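Local coordinates for protein methylmalonyl-CoA carboxyltransferase 12S subunit (Propionibacterium freudenreichii, PDB 1ON3) that transfers the carboxyl group of methylmalonyl-CoA to the biotin of the 1.3S subunit, yielding propanoyl-CoA, as the hexameric core of transcarboxylase, at residues A297-W302 and A493-K498; W302-E307 and F320-G325; G329-Q334 and L364-D369; D426-W431 and G484-V489. All blocks are in the same frame, centred on the assembly; numbering follows the deposited sequence.

Overall arrangement
All four contacts lie in the C-terminal carboxyltransferase half of the chain, which has the crotonase-like fold. Interactions 2, 3 and 4 follow one another along the chain and build one mixed sheet. Interaction 2 pairs its edge strand 305-308 with strand 316-323, interaction 3 pairs 326-333 with 364-370, and interaction 4 adds 488-489 beside 427-430 at the other end. The centres of interactions 2 and 4 are about 23 Å apart. Interaction 1 spans the other three in sequence and touches each of them: Asp301 meets Gly325, Val300 meets Ile330, and Thr495 meets Trp431. It packs helices 293-299 and 495-505 on this sheet, joining residues about 190 positions apart.

Interaction 1 (A297-W302 and A493-K498); sequences AKIVDW and ADTRRK
Ile299 and Arg496 bring the backbones closest, with their CA atoms 4.7 Å apart. Segment 297-302 is the end of helix 293-299 and the loop after it. Segment 493-498 leads into helix 495-505, near the C-terminal end of the crotonase-like carboxyltransferase domain. The contact is buried and joins these two helices on one side of the sheet. Ile299 CG2 packs against Thr495 CG2 at 4.0 Å, the two side chains meeting at a slant. Arg496 carries the polar part. Its CG lies anti to the backbone N (chi1 -176°) and the chain stays extended to NE, which carries the guanidinium past the Ile299 carbonyl to Asp301. NH1 donates to Ile299 O at 2.8 Å, from above the carbonyl plane but within the plane of the guanidinium. NH1 and NH2 also grip Asp301 end-on, both on the single oxygen OD2. The carboxylate plane is turned 62° from the guanidinium. Arg496 NE is bonded to Asp271 O, so the group is held on several sides. Asp301 OD1 also accepts from Gly325 N, and OD2 from Asn324 N. Without the guanidinium, as with an alanine here, the buried Asp301 carboxylate would probably lose its charged mate and Ile299 O its NH1 donor. The salt bridge closes with Arg496 NH1 and NH2 each 2.9 Å from Asp301 OD2.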
loop_
_atom_site.group_PDB
_atom_site.type_symbol
_atom_site.label_atom_id
_atom_site.label_comp_id
_atom_site.label_asym_id
_atom_site.label_seq_id
_atom_site.Cartn_x
_atom_site.Cartn_y
_atom_site.Cartn_z
ATOM N N ALA E 297 3.572 37.631 21.405
ATOM C CA ALA E 297 4.791 37.713 22.206
ATOM C C ALA E 297 4.631 37.123 23.597
ATOM O O ALA E 297 5.566 36.526 24.138
ATOM C CB ALA E 297 5.260 39.154 22.308
ATOM N N LYS E 298 3.447 37.274 24.179
ATOM C CA LYS E 298 3.209 36.747 25.518
ATOM C C LYS E 298 2.842 35.274 25.581
ATOM O O LYS E 298 2.797 34.698 26.670
ATOM C CB LYS E 298 2.140 37.580 26.230
ATOM C CG LYS E 298 2.585 39.016 26.449
ATOM C CD LYS E 298 1.578 39.831 27.236
ATOM C CE LYS E 298 2.059 41.272 27.363
ATOM N NZ LYS E 298 3.438 41.356 27.932
ATOM N N ILE E 299 2.598 34.643 24.437
ATOM C CA ILE E 299 2.237 33.236 24.476
ATOM C C ILE E 299 3.261 32.279 23.870
ATOM O O ILE E 299 3.246 31.088 24.172
ATOM C CB ILE E 299 0.865 32.987 23.826
ATOM C CG1 ILE E 299 0.890 33.359 22.349
ATOM C CG2 ILE E 299 -0.196 33.831 24.538
ATOM C CD1 ILE E 299 -0.396 33.000 21.621
ATOM N N VAL E 300 4.159 32.784 23.032
ATOM C CA VAL E 300 5.165 31.917 22.423
ATOM C C VAL E 300 6.463 31.939 23.228
ATOM O O VAL E 300 6.740 32.902 23.948
ATOM C CB VAL E 300 5.462 32.330 20.944
ATOM C CG1 VAL E 300 4.174 32.344 20.151
ATOM C CG2 VAL E 300 6.128 33.690 20.880
ATOM N N ASP E 301 7.254 30.871 23.101
ATOM C CA ASP E 301 8.519 30.749 23.825
ATOM C C ASP E 301 9.416 31.967 23.691
ATOM O O ASP E 301 9.748 32.385 22.588
ATOM C CB ASP E 301 9.316 29.525 23.342
ATOM C CG ASP E 301 8.757 28.204 23.847
ATOM O OD1 ASP E 301 9.440 27.168 23.643
ATOM O OD2 ASP E 301 7.654 28.191 24.439
ATOM N N TRP E 302 9.824 32.528 24.821
ATOM C CA TRP E 302 10.724 33.681 24.825
ATOM C C TRP E 302 10.214 34.915 24.077
ATOM O O TRP E 302 10.971 35.867 23.869
ATOM C CB TRP E 302 12.077 33.279 24.224
ATOM C CG TRP E 302 12.506 31.890 24.572
ATOM C CD1 TRP E 302 12.554 30.810 23.738
ATOM C CD2 TRP E 302 12.962 31.433 25.849
ATOM N NE1 TRP E 302 13.015 29.705 24.417
ATOM C CE2 TRP E 302 13.272 30.059 25.715
ATOM C CE3 TRP E 302 13.139 32.052 27.094
ATOM C CZ2 TRP E 302 13.750 29.293 26.781
ATOM C CZ3 TRP E 302 13.616 31.288 28.156
ATOM C CH2 TRP E 302 13.916 29.925 27.989
ATOM N N ALA E 493 -5.489 34.986 30.665
ATOM C CA ALA E 493 -4.199 34.736 31.301
ATOM C C ALA E 493 -3.671 33.316 31.112
ATOM O O ALA E 493 -2.468 33.095 31.219
ATOM C CB ALA E 493 -4.281 35.065 32.809
ATOM N N ASP E 494 -4.562 32.359 30.846
ATOM C CA ASP E 494 -4.167 30.959 30.665
ATOM C C ASP E 494 -3.974 30.544 29.199
ATOM O O ASP E 494 -3.783 29.366 28.916
ATOM C CB ASP E 494 -5.211 30.011 31.279
ATOM C CG ASP E 494 -5.477 30.285 32.763
ATOM O OD1 ASP E 494 -4.523 30.583 33.502
ATOM O OD2 ASP E 494 -6.644 30.174 33.190
ATOM N N THR E 495 -4.035 31.501 28.278
ATOM C CA THR E 495 -3.901 31.186 26.856
ATOM C C THR E 495 -2.708 30.293 26.496
ATOM O O THR E 495 -2.878 29.258 25.842
ATOM C CB THR E 495 -3.853 32.475 26.027
ATOM O OG1 THR E 495 -5.041 33.235 26.288
ATOM C CG2 THR E 495 -3.799 32.154 24.518
ATOM N N ARG E 496 -1.508 30.673 26.920
ATOM C CA ARG E 496 -0.333 29.861 26.605
ATOM C C ARG E 496 -0.516 28.423 27.083
ATOM O O ARG E 496 -0.267 27.476 26.335
ATOM C CB ARG E 496 0.924 30.467 27.223
ATOM C CG ARG E 496 2.223 29.731 26.863
ATOM C CD ARG E 496 3.424 30.480 27.405
ATOM N NE ARG E 496 4.586 29.622 27.640
ATOM C CZ ARG E 496 5.400 29.161 26.697
ATOM N NH1 ARG E 496 5.199 29.468 25.413
ATOM N NH2 ARG E 496 6.428 28.392 27.045
ATOM N N ARG E 497 -0.956 28.245 28.327
ATOM C CA ARG E 497 -1.168 26.889 28.834
ATOM C C ARG E 497 -2.188 26.111 28.004
ATOM O O ARG E 497 -1.952 24.958 27.663
ATOM C CB ARG E 497 -1.635 26.915 30.296
ATOM C CG ARG E 497 -1.904 25.549 30.885
ATOM C CD ARG E 497 -2.005 25.630 32.405
ATOM N NE ARG E 497 -3.158 26.403 32.854
ATOM C CZ ARG E 497 -4.401 25.932 32.906
ATOM N NH1 ARG E 497 -4.654 24.690 32.536
ATOM N NH2 ARG E 497 -5.394 26.708 33.333
ATOM N N LYS E 498 -3.331 26.716 27.691
ATOM C CA LYS E 498 -4.325 25.989 26.904
ATOM C C LYS E 498 -3.769 25.571 25.525
ATOM O O LYS E 498 -3.987 24.446 25.079
ATOM C CB LYS E 498 -5.606 26.816 26.745
ATOM C CG LYS E 498 -6.692 26.506 27.801
ATOM C CD LYS E 498 -6.157 26.667 29.216
ATOM C CE LYS E 498 -7.235 26.432 30.279
ATOM N NZ LYS E 498 -7.846 25.059 30.235
#

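Interaction 2 (W302-E307 and F320-G325); sequences WGDYLE and FARVNG
Leu306 and Phe320 form the close part of this contact, an antiparallel hydrogen-bonded pair. Leu306 N donates to Phe320 O at 2.8 Å, in the carbonyl plane. Phe320 N returns a bond to Leu306 O at 2.9 Å. Beside this pair, Tyr305 CA makes a CA-H...O contact with the same Phe320 O. Tyr305 CB lies 4.1 Å from Ala321 CB, while the tyrosine ring leads away: its CG sits between the backbone N and the carbonyl carbon (chi1 60°), and the side chain packs on helix 293-299. The two strands are the arms of a beta hairpin, 305-308 and 316-323, at the edge of the domain's mixed sheet. Phe320 and Leu306 both pack on Leu251 of helix 241-253. Toward Asp304 the strands part and water takes over. One water bridges Asp304 O and Arg322 N, accepting from the latter at 3.0 Å. A second donates to Asp304 OD1 at 2.7 Å and accepts from Arg322 NH1. The two charges therefore meet through water, with OD1 and NH1 4.4 Å apart, beyond a salt bridge. Each has a direct partner outside: Asp304 pairs with Lys250, and Arg322 bonds to Ser253 and makes a cation-pi contact with Phe254.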
loop_
_atom_site.group_PDB
_atom_site.type_symbol
_atom_site.label_atom_id
_atom_site.label_comp_id
_atom_site.label_asym_id
_atom_site.label_seq_id
_atom_site.Cartn_x
_atom_site.Cartn_y
_atom_site.Cartn_z
ATOM N N TRP E 302 9.824 32.528 24.821
ATOM C CA TRP E 302 10.724 33.681 24.825
ATOM C C TRP E 302 10.214 34.915 24.077
ATOM O O TRP E 302 10.971 35.867 23.869
ATOM C CB TRP E 302 12.077 33.279 24.224
ATOM C CG TRP E 302 12.506 31.890 24.572
ATOM C CD1 TRP E 302 12.554 30.810 23.738
ATOM C CD2 TRP E 302 12.962 31.433 25.849
ATOM N NE1 TRP E 302 13.015 29.705 24.417
ATOM C CE2 TRP E 302 13.272 30.059 25.715
ATOM C CE3 TRP E 302 13.139 32.052 27.094
ATOM C CZ2 TRP E 302 13.750 29.293 26.781
ATOM C CZ3 TRP E 302 13.616 31.288 28.156
ATOM C CH2 TRP E 302 13.916 29.925 27.989
ATOM N N GLY E 303 8.946 34.911 23.679
ATOM C CA GLY E 303 8.398 36.041 22.935
ATOM C C GLY E 303 8.990 36.110 21.529
ATOM O O GLY E 303 8.827 37.103 20.807
ATOM N N ASP E 304 9.661 35.036 21.132
ATOM C CA ASP E 304 10.323 34.974 19.834
ATOM C C ASP E 304 9.435 34.498 18.688
ATOM O O ASP E 304 8.708 33.516 18.808
ATOM C CB ASP E 304 11.558 34.063 19.939
ATOM C CG ASP E 304 12.342 33.986 18.649
ATOM O OD1 ASP E 304 12.375 32.904 18.032
ATOM O OD2 ASP E 304 12.926 35.009 18.244
ATOM N N TYR E 305 9.487 35.213 17.573
ATOM C CA TYR E 305 8.728 34.815 16.399
ATOM C C TYR E 305 9.380 35.405 15.159
ATOM O O TYR E 305 10.051 36.437 15.220
ATOM C CB TYR E 305 7.239 35.234 16.501
ATOM C CG TYR E 305 6.964 36.723 16.634
ATOM C CD1 TYR E 305 6.885 37.333 17.887
ATOM C CD2 TYR E 305 6.789 37.525 15.497
ATOM C CE1 TYR E 305 6.640 38.712 18.004
ATOM C CE2 TYR E 305 6.548 38.896 15.604
ATOM C CZ TYR E 305 6.475 39.483 16.858
ATOM O OH TYR E 305 6.245 40.841 16.957
ATOM N N LEU E 306 9.225 34.713 14.041
ATOM C CA LEU E 306 9.775 35.180 12.776
ATOM C C LEU E 306 8.566 35.449 11.895
ATOM O O LEU E 306 7.904 34.513 11.453
ATOM C CB LEU E 306 10.656 34.097 12.143
ATOM C CG LEU E 306 11.123 34.431 10.722
ATOM C CD1 LEU E 306 12.058 35.633 10.761
ATOM C CD2 LEU E 306 11.812 33.223 10.106
ATOM N N GLU E 307 8.260 36.721 11.657
ATOM C CA GLU E 307 7.095 37.057 10.854
ATOM C C GLU E 307 7.348 36.840 9.361
ATOM O O GLU E 307 8.385 37.246 8.843
ATOM C CB GLU E 307 6.683 38.514 11.116
ATOM C CG GLU E 307 5.203 38.759 10.901
ATOM C CD GLU E 307 4.759 40.182 11.210
ATOM O OE1 GLU E 307 5.424 40.882 12.014
ATOM O OE2 GLU E 307 3.719 40.598 10.650
ATOM N N PHE E 320 6.185 32.310 12.286
ATOM C CA PHE E 320 6.654 31.053 12.844
ATOM C C PHE E 320 7.074 31.350 14.286
ATOM O O PHE E 320 7.637 32.412 14.577
ATOM C CB PHE E 320 7.874 30.529 12.083
ATOM C CG PHE E 320 7.548 29.891 10.767
ATOM C CD1 PHE E 320 8.086 30.389 9.585
ATOM C CD2 PHE E 320 6.735 28.764 10.707
ATOM C CE1 PHE E 320 7.818 29.760 8.354
ATOM C CE2 PHE E 320 6.462 28.135 9.495
ATOM C CZ PHE E 320 7.003 28.629 8.317
ATOM N N ALA E 321 6.809 30.412 15.185
ATOM C CA ALA E 321 7.192 30.578 16.574
ATOM C C ALA E 321 7.298 29.204 17.175
ATOM O O ALA E 321 7.201 28.195 16.472
ATOM C CB ALA E 321 6.147 31.385 17.316
ATOM N N ARG E 322 7.487 29.157 18.486
ATOM C CA ARG E 322 7.576 27.880 19.155
ATOM C C ARG E 322 6.818 27.875 20.468
ATOM O O ARG E 322 6.713 28.902 21.156
ATOM C CB ARG E 322 9.039 27.513 19.410
ATOM C CG ARG E 322 9.796 27.066 18.156
ATOM C CD ARG E 322 11.236 26.734 18.477
ATOM N NE ARG E 322 12.008 26.487 17.264
ATOM C CZ ARG E 322 12.794 27.377 16.670
ATOM N NH1 ARG E 322 12.929 28.599 17.167
ATOM N NH2 ARG E 322 13.446 27.035 15.566
ATOM N N VAL E 323 6.249 26.722 20.788
ATOM C CA VAL E 323 5.559 26.556 22.056
ATOM C C VAL E 323 6.185 25.302 22.645
ATOM O O VAL E 323 6.107 24.228 22.056
ATOM C CB VAL E 323 4.035 26.370 21.881
ATOM C CG1 VAL E 323 3.392 26.142 23.257
ATOM C CG2 VAL E 323 3.427 27.628 21.235
ATOM N N ASN E 324 6.828 25.450 23.799
ATOM C CA ASN E 324 7.503 24.326 24.445
ATOM C C ASN E 324 8.524 23.721 23.477
ATOM O O ASN E 324 8.695 22.502 23.411
ATOM C CB ASN E 324 6.492 23.263 24.871
ATOM C CG ASN E 324 5.502 23.771 25.926
ATOM O OD1 ASN E 324 4.392 23.258 26.029
ATOM N ND2 ASN E 324 5.909 24.763 26.713
ATOM N N GLY E 325 9.192 24.590 22.720
ATOM C CA GLY E 325 10.206 24.148 21.770
ATOM C C GLY E 325 9.728 23.630 20.427
ATOM O O GLY E 325 10.538 23.412 19.525
HETATM O O HOH W 1 8.992 31.232 19.998
HETATM O O HOH W 2 11.203 30.603 18.736
#

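Interaction 3 (G329-Q334 and L364-D369); sequences GIVANQ and LVQLVD
Asn333 CG lies anti to its own carbonyl carbon (chi1 -48°), which turns the amide across to the backbone at Val368 and Asp369. Leu367 CG takes the same kind of position, which brings Leu367 CD1 to 4.3 Å from Ile330 CG2. These groups sit on two parallel strands, 326-333 and 364-370, joined through helix 344-359 in a beta-alpha-beta unit. The axes of the paired segments differ by 12°, in the interior of the sheet. Four backbone bonds link them, from Val365 N to Gly329 O at 2.8 Å through to Asn333 N and Leu367 O, which are longer at 3.3 Å. Ile330, Val365, Ala332 and Leu367 share one face, where Ala332 CB meets Leu367 CB at 3.6 Å. Ile330 and Leu367 also touch Ile296 of helix 293-299. Val331 and Gln366 run alongside each other on the other face. The Gln366 amide is held by Thr404 and Tyr395, and Val331 reaches Phe353 of helix 344-359. Asp369 turns its carboxylate to Arg408 and Tyr290. Past the last backbone bond, Asn333 OD1 accepts from Asp369 N at 3.1 Å. With a leucine in place of this asparagine, Asp369 N would probably be left without that acceptor. The bond is nearly straight, 170° at the hydrogen of Asp369 N.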
loop_
_atom_site.group_PDB
_atom_site.type_symbol
_atom_site.label_atom_id
_atom_site.label_comp_id
_atom_site.label_asym_id
_atom_site.label_seq_id
_atom_site.Cartn_x
_atom_site.Cartn_y
_atom_site.Cartn_z
ATOM N N GLY E 329 2.961 27.520 13.440
ATOM C CA GLY E 329 2.692 28.627 12.543
ATOM C C GLY E 329 1.489 29.365 13.117
ATOM O O GLY E 329 0.449 28.757 13.376
ATOM N N ILE E 330 1.618 30.672 13.313
ATOM C CA ILE E 330 0.530 31.463 13.884
ATOM C C ILE E 330 -0.108 32.339 12.816
ATOM O O ILE E 330 0.597 32.988 12.055
ATOM C CB ILE E 330 1.045 32.358 15.041
ATOM C CG1 ILE E 330 1.568 31.464 16.174
ATOM C CG2 ILE E 330 -0.065 33.286 15.535
ATOM C CD1 ILE E 330 2.172 32.196 17.322
ATOM N N VAL E 331 -1.440 32.314 12.757
ATOM C CA VAL E 331 -2.222 33.103 11.796
ATOM C C VAL E 331 -3.148 33.928 12.687
ATOM O O VAL E 331 -3.975 33.379 13.414
ATOM C CB VAL E 331 -3.046 32.178 10.874
ATOM C CG1 VAL E 331 -3.801 33.001 9.824
ATOM C CG2 VAL E 331 -2.108 31.176 10.178
ATOM N N ALA E 332 -3.009 35.246 12.620
ATOM C CA ALA E 332 -3.772 36.124 13.488
ATOM C C ALA E 332 -4.257 37.403 12.807
ATOM O O ALA E 332 -3.518 38.030 12.047
ATOM C CB ALA E 332 -2.898 36.474 14.701
ATOM N N ASN E 333 -5.496 37.798 13.081
ATOM C CA ASN E 333 -6.001 39.034 12.488
ATOM C C ASN E 333 -5.373 40.221 13.215
ATOM O O ASN E 333 -5.063 40.136 14.407
ATOM C CB ASN E 333 -7.521 39.091 12.591
ATOM C CG ASN E 333 -8.177 37.803 12.136
ATOM O OD1 ASN E 333 -8.675 37.017 12.950
ATOM N ND2 ASN E 333 -8.177 37.576 10.829
ATOM N N GLN E 334 -5.199 41.331 12.501
ATOM C CA GLN E 334 -4.581 42.538 13.066
ATOM C C GLN E 334 -5.613 43.683 13.157
ATOM O O GLN E 334 -5.748 44.474 12.230
ATOM C CB GLN E 334 -3.401 42.953 12.172
ATOM C CG GLN E 334 -2.591 44.155 12.667
ATOM C CD GLN E 334 -1.944 43.903 14.011
ATOM O OE1 GLN E 334 -2.617 43.880 15.042
ATOM N NE2 GLN E 334 -0.626 43.699 14.007
ATOM N N LEU E 364 -0.824 24.552 13.352
ATOM C CA LEU E 364 -1.332 25.883 13.071
ATOM C C LEU E 364 -2.148 26.435 14.231
ATOM O O LEU E 364 -3.117 25.813 14.678
ATOM C CB LEU E 364 -2.198 25.837 11.803
ATOM C CG LEU E 364 -1.368 25.718 10.512
ATOM C CD1 LEU E 364 -2.190 25.101 9.401
ATOM C CD2 LEU E 364 -0.828 27.078 10.135
ATOM N N VAL E 365 -1.759 27.617 14.689
ATOM C CA VAL E 365 -2.428 28.288 15.794
ATOM C C VAL E 365 -3.030 29.597 15.295
ATOM O O VAL E 365 -2.324 30.457 14.762
ATOM C CB VAL E 365 -1.429 28.591 16.940
ATOM C CG1 VAL E 365 -2.129 29.358 18.069
ATOM C CG2 VAL E 365 -0.844 27.284 17.467
ATOM N N GLN E 366 -4.341 29.726 15.458
ATOM C CA GLN E 366 -5.073 30.923 15.038
ATOM C C GLN E 366 -5.481 31.796 16.224
ATOM O O GLN E 366 -5.915 31.280 17.261
ATOM C CB GLN E 366 -6.364 30.542 14.283
ATOM C CG GLN E 366 -6.169 29.910 12.895
ATOM C CD GLN E 366 -5.421 28.587 12.954
ATOM O OE1 GLN E 366 -4.354 28.445 12.359
ATOM N NE2 GLN E 366 -5.984 27.610 13.674
ATOM N N LEU E 367 -5.330 33.111 16.061
ATOM C CA LEU E 367 -5.757 34.087 17.069
ATOM C C LEU E 367 -6.783 34.925 16.301
ATOM O O LEU E 367 -6.440 35.643 15.360
ATOM C CB LEU E 367 -4.585 34.947 17.539
ATOM C CG LEU E 367 -3.442 34.167 18.191
ATOM C CD1 LEU E 367 -2.364 35.167 18.639
ATOM C CD2 LEU E 367 -3.956 33.335 19.370
ATOM N N VAL E 368 -8.045 34.815 16.706
ATOM C CA VAL E 368 -9.137 35.467 15.999
ATOM C C VAL E 368 -9.787 36.728 16.570
ATOM O O VAL E 368 -10.193 36.774 17.731
ATOM C CB VAL E 368 -10.270 34.435 15.730
ATOM C CG1 VAL E 368 -11.368 35.060 14.866
ATOM C CG2 VAL E 368 -9.705 33.193 15.046
ATOM N N ASP E 369 -9.886 37.739 15.712
ATOM C CA ASP E 369 -10.541 39.006 16.014
ATOM C C ASP E 369 -10.801 39.602 14.634
ATOM O O ASP E 369 -10.090 40.494 14.183
ATOM C CB ASP E 369 -9.640 39.933 16.831
ATOM C CG ASP E 369 -10.409 41.107 17.414
ATOM O OD1 ASP E 369 -11.583 41.287 17.012
ATOM O OD2 ASP E 369 -9.854 41.847 18.256
#

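Interaction 4 (D426-W431 and G484-V489); sequences DAVYAW and GQVDDV
Asp487 meets Val428 with both its backbone and its side chain. Asp487 N donates to Val428 O at 2.7 Å. In return Val428 N donates to Asp487 OD1 at 3.1 Å, along a nearly straight bond. With CG of the aspartate anti to its carbonyl carbon (chi1 -70°), OD1 appears to stand in for a backbone acceptor, though it is met from well above the carboxylate plane. Further along, Ala430 N bonds to Asp488 O at 3.2 Å, in the carbonyl plane, and Ala430 pairs in parallel with Val489. Val486 CG1 touches two apolar groups, 3.8 Å from Val428 CG1 and 3.9 Å from Ala430 CB. The two valines are nearly perpendicular. Tyr429 turns its ring toward the other segment, with CE2 4.0 Å from Asp487 CB and Asp488 CB at the ring edge.

The next shell fixes the Asp487 carboxylate. OD1 forms a salt bridge with Arg421. Two waters donate to OD2: one also donates to Asp426 O, and the other is bonded to Tyr429 OH. Arg421 probably offsets the buried charge, while the waters satisfy OD2. A neighbouring subunit closes in too. Asp488 OD2 makes a salt bridge with Arg23 of that second subunit, so this edge takes part in hexamer assembly.

The contact adds the short, weakly bonded last strand to the mixed sheet of the C-terminal crotonase-like carboxyltransferase domain. Strand 427-430 lies between strands 402-407 and 488-489. Helix 495-505 packs on Ala427 and Tyr429, while helix 477-482 packs on Val486 and Val489.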
loop_
_atom_site.group_PDB
_atom_site.type_symbol
_atom_site.label_atom_id
_atom_site.label_comp_id
_atom_site.label_asym_id
_atom_site.label_seq_id
_atom_site.Cartn_x
_atom_site.Cartn_y
_atom_site.Cartn_z
ATOM N N ASP E 426 -8.841 21.266 15.998
ATOM C CA ASP E 426 -8.860 20.197 16.990
ATOM C C ASP E 426 -9.242 20.708 18.375
ATOM O O ASP E 426 -9.826 19.975 19.173
ATOM C CB ASP E 426 -7.502 19.515 17.040
ATOM C CG ASP E 426 -7.150 18.876 15.728
ATOM O OD1 ASP E 426 -7.785 17.869 15.370
ATOM O OD2 ASP E 426 -6.251 19.396 15.045
ATOM N N ALA E 427 -8.896 21.959 18.660
ATOM C CA ALA E 427 -9.240 22.574 19.940
ATOM C C ALA E 427 -9.561 24.037 19.686
ATOM O O ALA E 427 -8.839 24.715 18.952
ATOM C CB ALA E 427 -8.070 22.460 20.929
ATOM N N VAL E 428 -10.651 24.521 20.279
ATOM C CA VAL E 428 -11.027 25.915 20.105
ATOM C C VAL E 428 -11.331 26.541 21.466
ATOM O O VAL E 428 -12.078 25.966 22.261
ATOM C CB VAL E 428 -12.266 26.057 19.199
ATOM C CG1 VAL E 428 -12.563 27.510 18.972
ATOM C CG2 VAL E 428 -12.029 25.358 17.843
ATOM N N TYR E 429 -10.742 27.700 21.746
ATOM C CA TYR E 429 -11.006 28.363 23.024
ATOM C C TYR E 429 -11.509 29.772 22.796
ATOM O O TYR E 429 -11.080 30.447 21.859
ATOM C CB TYR E 429 -9.748 28.436 23.891
ATOM C CG TYR E 429 -9.082 27.113 24.091
ATOM C CD1 TYR E 429 -7.993 26.746 23.310
ATOM C CD2 TYR E 429 -9.587 26.183 25.003
ATOM C CE1 TYR E 429 -7.422 25.480 23.416
ATOM C CE2 TYR E 429 -9.017 24.900 25.117
ATOM C CZ TYR E 429 -7.935 24.564 24.309
ATOM O OH TYR E 429 -7.375 23.305 24.355
ATOM N N ALA E 430 -12.413 30.213 23.665
ATOM C CA ALA E 430 -12.956 31.560 23.577
ATOM C C ALA E 430 -12.526 32.384 24.792
ATOM O O ALA E 430 -12.594 31.904 25.929
ATOM C CB ALA E 430 -14.484 31.502 23.515
ATOM N N TRP E 431 -12.043 33.600 24.548
ATOM C CA TRP E 431 -11.690 34.491 25.644
ATOM C C TRP E 431 -13.062 34.994 26.072
ATOM O O TRP E 431 -14.036 34.801 25.343
ATOM C CB TRP E 431 -10.839 35.656 25.161
ATOM C CG TRP E 431 -9.361 35.359 25.125
ATOM C CD1 TRP E 431 -8.765 34.126 25.088
ATOM C CD2 TRP E 431 -8.304 36.316 25.116
ATOM N NE1 TRP E 431 -7.390 34.264 25.059
ATOM C CE2 TRP E 431 -7.084 35.600 25.075
ATOM C CE3 TRP E 431 -8.265 37.716 25.140
ATOM C CZ2 TRP E 431 -5.844 36.239 25.058
ATOM C CZ3 TRP E 431 -7.030 38.350 25.123
ATOM C CH2 TRP E 431 -5.831 37.606 25.082
ATOM N N GLY E 484 -21.072 23.967 21.759
ATOM C CA GLY E 484 -19.917 23.120 21.507
ATOM C C GLY E 484 -18.967 23.657 20.453
ATOM O O GLY E 484 -18.061 22.942 20.016
ATOM N N GLN E 485 -19.169 24.909 20.035
ATOM C CA GLN E 485 -18.299 25.526 19.036
ATOM C C GLN E 485 -16.934 25.860 19.623
ATOM O O GLN E 485 -15.977 26.105 18.888
ATOM C CB GLN E 485 -19.000 26.739 18.416
ATOM C CG GLN E 485 -20.207 26.277 17.593
ATOM C CD GLN E 485 -20.820 27.356 16.733
ATOM O OE1 GLN E 485 -20.125 28.243 16.245
ATOM N NE2 GLN E 485 -22.129 27.270 16.520
ATOM N N VAL E 486 -16.844 25.878 20.949
ATOM C CA VAL E 486 -15.565 26.089 21.622
ATOM C C VAL E 486 -15.453 25.041 22.729
ATOM O O VAL E 486 -16.464 24.643 23.313
ATOM C CB VAL E 486 -15.402 27.524 22.241
ATOM C CG1 VAL E 486 -15.500 28.587 21.149
ATOM C CG2 VAL E 486 -16.422 27.756 23.341
ATOM N N ASP E 487 -14.235 24.566 22.985
ATOM C CA ASP E 487 -13.994 23.575 24.027
ATOM C C ASP E 487 -14.315 24.161 25.406
ATOM O O ASP E 487 -14.817 23.465 26.289
ATOM C CB ASP E 487 -12.512 23.176 24.086
ATOM C CG ASP E 487 -12.051 22.358 22.892
ATOM O OD1 ASP E 487 -12.556 22.573 21.775
ATOM O OD2 ASP E 487 -11.145 21.512 23.082
ATOM N N ASP E 488 -14.020 25.445 25.574
ATOM C CA ASP E 488 -14.174 26.086 26.875
ATOM C C ASP E 488 -14.044 27.602 26.724
ATOM O O ASP E 488 -13.589 28.087 25.681
ATOM C CB ASP E 488 -13.042 25.564 27.762
ATOM C CG ASP E 488 -13.201 25.925 29.228
ATOM O OD1 ASP E 488 -12.223 25.742 29.978
ATOM O OD2 ASP E 488 -14.290 26.368 29.637
ATOM N N VAL E 489 -14.469 28.345 27.747
ATOM C CA VAL E 489 -14.323 29.801 27.761
ATOM C C VAL E 489 -13.179 29.937 28.759
ATOM O O VAL E 489 -13.239 29.378 29.853
ATOM C CB VAL E 489 -15.586 30.515 28.288
ATOM C CG1 VAL E 489 -15.374 32.033 28.275
ATOM C CG2 VAL E 489 -16.784 30.146 27.420
HETATM O O HOH W 3 -10.402 19.392 21.943
HETATM O O HOH W 4 -9.291 21.557 24.985
#